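Local structure of predicted flavin-nucleotide-binding protein from COG3576 family structurally related to pyridoxine 5'-phosphate oxidase (Lactobacillus delbrueckii subsp. bulgaricus, 2HTD) at residues B[55-60]-B[68-73]. The protein is of unconfirmed function but probably binds a flavin nucleotide, as a putative relative of pyridoxamine 5'-phosphate oxidase. Residues are numbered along the deposited sequence; the frame is centred on the assembly and turned at random.
Sequences GPKGSM and LQYLEK. With SO4 (sulfate ion), chain I.
K57 reaches across to E72, a compact example of a turn pinned by side chains to a strand it does not pair with. With CG beside the backbone N (chi1 -76°) and the chain bent at chi2, it passes obliquely by the Y70 ring, K57 CD 3.8 Å from Y70 CD2, and K57 NZ forms a salt bridge with E72 OE1 at 2.8 Å, on the syn side but 29° out of the carboxylate plane. Were K57 cut back to alanine, the E72 carboxylate would probably lose this counter-charge and the Y70 ring the chain lying against CD2. Next, G58 N donates to O3 of a sulfate. S59 OG accepts from L71 N at 3.0 Å and donates to sulfate O4 at 2.6 Å; K73 NZ binds sulfate O1, and a water links K57 NZ, L71 O and sulfate O2. M60, a selenomethionine, curls so that CE lies 3.5 Å from Y70 CD1, while SE, oblique to the ring, makes the Met-aromatic contact and packs on L68 CB. The Y70 side chain also touches V131 and L133. The type I turn K57 to M60 thus packs on strand 67-72, consistent with the flavin-binding split barrel of this family.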
ATOM      1  N   GLY B  55      -1.836  -4.590  -0.729  1.00 13.33           N
ATOM      2  CA  GLY B  55      -2.435  -5.153  -1.940  1.00 11.12           C
ATOM      3  C   GLY B  55      -3.619  -4.313  -2.415  1.00 10.39           C
ATOM      4  O   GLY B  55      -4.141  -3.485  -1.696  1.00 16.18           O
ATOM      5  N   PRO B  56      -4.028  -4.525  -3.667  1.00 13.12           N
ATOM      6  CA  PRO B  56      -5.120  -3.823  -4.314  1.00 13.93           C
ATOM      7  C   PRO B  56      -6.487  -4.282  -3.797  1.00 15.68           C
ATOM      8  O   PRO B  56      -6.614  -5.461  -3.445  1.00 16.90           O
ATOM      9  CB  PRO B  56      -4.947  -4.221  -5.780  1.00 11.75           C
ATOM     10  CG  PRO B  56      -4.266  -5.609  -5.785  1.00 13.01           C
ATOM     11  CD  PRO B  56      -3.376  -5.523  -4.558  1.00 10.53           C
ATOM     12  N   LYS B  57      -7.487  -3.390  -3.736  1.00 15.29           N
ATOM     13  CA  LYS B  57      -8.869  -3.780  -3.424  1.00 16.38           C
ATOM     14  C   LYS B  57      -9.844  -3.126  -4.400  1.00 14.37           C
ATOM     15  O   LYS B  57     -10.201  -1.978  -4.253  1.00 21.14           O
ATOM     16  CB  LYS B  57      -9.270  -3.397  -1.988  1.00 18.68           C
ATOM     17  CG  LYS B  57      -8.700  -4.305  -0.934  1.00 27.25           C
ATOM     18  CD  LYS B  57      -9.351  -5.715  -0.906  1.00 22.71           C
ATOM     19  CE  LYS B  57      -8.551  -6.651   0.036  1.00 31.73           C
ATOM     20  NZ  LYS B  57      -9.016  -8.078   0.121  1.00 29.56           N
ATOM     21  N   GLY B  58     -10.267  -3.888  -5.393  1.00 14.37           N
ATOM     22  CA  GLY B  58     -11.147  -3.371  -6.433  1.00 13.91           C
ATOM     23  C   GLY B  58     -12.553  -2.999  -5.990  1.00 15.82           C
ATOM     24  O   GLY B  58     -13.236  -2.210  -6.649  1.00 16.51           O
ATOM     25  N   SER B  59     -13.013  -3.590  -4.888  1.00 14.45           N
ATOM     26  CA  SER B  59     -14.422  -3.404  -4.453  1.00 14.72           C
ATOM     27  C   SER B  59     -14.654  -2.241  -3.501  1.00 16.72           C
ATOM     28  O   SER B  59     -15.739  -2.127  -2.932  1.00 17.79           O
ATOM     29  CB  SER B  59     -14.925  -4.671  -3.797  1.00 14.55           C
ATOM     30  OG  SER B  59     -14.128  -4.966  -2.685  1.00 17.37           O
HETATM   31  N   MSE B  60     -13.661  -1.372  -3.314  1.00 16.75           N
HETATM   32  CA  MSE B  60     -13.797  -0.250  -2.396  1.00 18.74           C
HETATM   33  C   MSE B  60     -14.879   0.703  -2.840  1.00 18.09           C
HETATM   34  O   MSE B  60     -14.978   1.018  -4.029  1.00 21.32           O
HETATM   35  CB  MSE B  60     -12.466   0.516  -2.308  1.00 17.93           C
HETATM   36  CG  MSE B  60     -12.350   1.457  -1.122  1.00 21.12           C
HETATM   37 SE   MSE B  60     -12.305   0.554   0.515  0.70 17.03          SE
HETATM   38  CE  MSE B  60     -10.954  -0.675   0.200  1.00 13.00           C
ATOM     39  N   LEU B  68     -15.760   4.098   4.486  1.00 11.73           N
ATOM     40  CA  LEU B  68     -15.596   3.336   3.285  1.00 14.43           C
ATOM     41  C   LEU B  68     -16.048   1.916   3.514  1.00 10.84           C
ATOM     42  O   LEU B  68     -16.284   1.517   4.640  1.00 12.55           O
ATOM     43  CB  LEU B  68     -14.130   3.318   2.849  1.00 14.71           C
ATOM     44  CG  LEU B  68     -13.484   4.716   2.745  1.00 16.01           C
ATOM     45  CD1 LEU B  68     -11.967   4.590   2.716  1.00 23.15           C
ATOM     46  CD2 LEU B  68     -13.983   5.440   1.541  1.00 23.79           C
ATOM     47  N   GLN B  69     -16.160   1.159   2.434  1.00 12.89           N
ATOM     48  CA  GLN B  69     -16.577  -0.227   2.515  1.00 12.74           C
ATOM     49  C   GLN B  69     -15.994  -1.036   1.377  1.00 14.12           C
ATOM     50  O   GLN B  69     -15.905  -0.536   0.253  1.00 12.58           O
ATOM     51  CB  GLN B  69     -18.113  -0.282   2.480  1.00 11.59           C
ATOM     52  CG  GLN B  69     -18.690  -1.686   2.569  1.00 13.80           C
ATOM     53  CD  GLN B  69     -20.183  -1.669   2.505  1.00 13.55           C
ATOM     54  OE1 GLN B  69     -20.774  -1.637   1.426  1.00 14.63           O
ATOM     55  NE2 GLN B  69     -20.823  -1.696   3.669  1.00 12.87           N
ATOM     56  N   TYR B  70     -15.626  -2.293   1.621  1.00 11.15           N
ATOM     57  CA  TYR B  70     -15.231  -3.182   0.559  1.00 12.96           C
ATOM     58  C   TYR B  70     -15.640  -4.611   0.864  1.00 13.94           C
ATOM     59  O   TYR B  70     -16.042  -4.919   1.990  1.00 13.68           O
ATOM     60  CB  TYR B  70     -13.728  -3.096   0.297  1.00 14.64           C
ATOM     61  CG  TYR B  70     -12.827  -3.697   1.367  1.00 15.27           C
ATOM     62  CD1 TYR B  70     -12.430  -2.939   2.437  1.00 19.68           C
ATOM     63  CD2 TYR B  70     -12.349  -4.989   1.257  1.00 16.92           C
ATOM     64  CE1 TYR B  70     -11.609  -3.456   3.399  1.00 18.29           C
ATOM     65  CE2 TYR B  70     -11.524  -5.537   2.228  1.00 17.78           C
ATOM     66  CZ  TYR B  70     -11.155  -4.763   3.286  1.00 20.00           C
ATOM     67  OH  TYR B  70     -10.309  -5.230   4.273  1.00 25.15           O
ATOM     68  N   LEU B  71     -15.563  -5.472  -0.150  1.00 13.41           N
ATOM     69  CA  LEU B  71     -15.853  -6.871   0.007  1.00 14.33           C
ATOM     70  C   LEU B  71     -14.571  -7.633   0.191  1.00 17.07           C
ATOM     71  O   LEU B  71     -13.602  -7.444  -0.544  1.00 18.08           O
ATOM     72  CB  LEU B  71     -16.595  -7.403  -1.220  1.00 13.68           C
ATOM     73  CG  LEU B  71     -17.845  -6.619  -1.599  1.00 13.62           C
ATOM     74  CD1 LEU B  71     -18.540  -7.220  -2.840  1.00 14.15           C
ATOM     75  CD2 LEU B  71     -18.846  -6.477  -0.429  1.00 17.82           C
ATOM     76  N   GLU B  72     -14.567  -8.510   1.195  1.00 16.31           N
ATOM     77  CA  GLU B  72     -13.454  -9.396   1.405  1.00 16.56           C
ATOM     78  C   GLU B  72     -13.830 -10.758   0.850  1.00 16.43           C
ATOM     79  O   GLU B  72     -14.624 -11.496   1.448  1.00 15.09           O
ATOM     80  CB  GLU B  72     -13.096  -9.472   2.884  1.00 16.16           C
ATOM     81  CG  GLU B  72     -11.897 -10.359   3.170  1.00 20.21           C
ATOM     82  CD  GLU B  72     -10.644  -9.937   2.402  1.00 23.40           C
ATOM     83  OE1 GLU B  72     -10.263  -8.745   2.500  1.00 24.28           O
ATOM     84  OE2 GLU B  72     -10.039 -10.778   1.699  1.00 26.79           O
ATOM     85  N   LYS B  73     -13.271 -11.058  -0.315  1.00 18.87           N
ATOM     86  CA  LYS B  73     -13.583 -12.284  -1.050  1.00 18.36           C
ATOM     87  C   LYS B  73     -12.548 -13.366  -0.816  1.00 20.92           C
ATOM     88  O   LYS B  73     -12.883 -14.519  -0.774  1.00 21.60           O
ATOM     89  CB  LYS B  73     -13.657 -12.014  -2.573  1.00 17.39           C
ATOM     90  CG  LYS B  73     -14.613 -10.868  -2.994  1.00 18.59           C
ATOM     91  CD  LYS B  73     -14.462 -10.539  -4.486  1.00 20.58           C
ATOM     92  CE  LYS B  73     -15.233  -9.293  -4.894  1.00 23.57           C
ATOM     93  NZ  LYS B  73     -14.944  -8.900  -6.342  1.00 20.76           N
TER
HETATM   94  S   SO4 I 123     -11.566  -7.162  -4.723  1.00 30.52           S
HETATM   95  O1  SO4 I 123     -12.545  -7.301  -5.815  1.00 33.80           O
HETATM   96  O2  SO4 I 123     -11.270  -8.488  -4.125  1.00 32.54           O
HETATM   97  O3  SO4 I 123     -10.242  -6.804  -5.297  1.00 28.42           O
HETATM   98  O4  SO4 I 123     -12.035  -6.192  -3.721  1.00 35.59           O
HETATM   99  O   HOH W   1     -11.575  -9.041  -1.628  1.00 42.49           O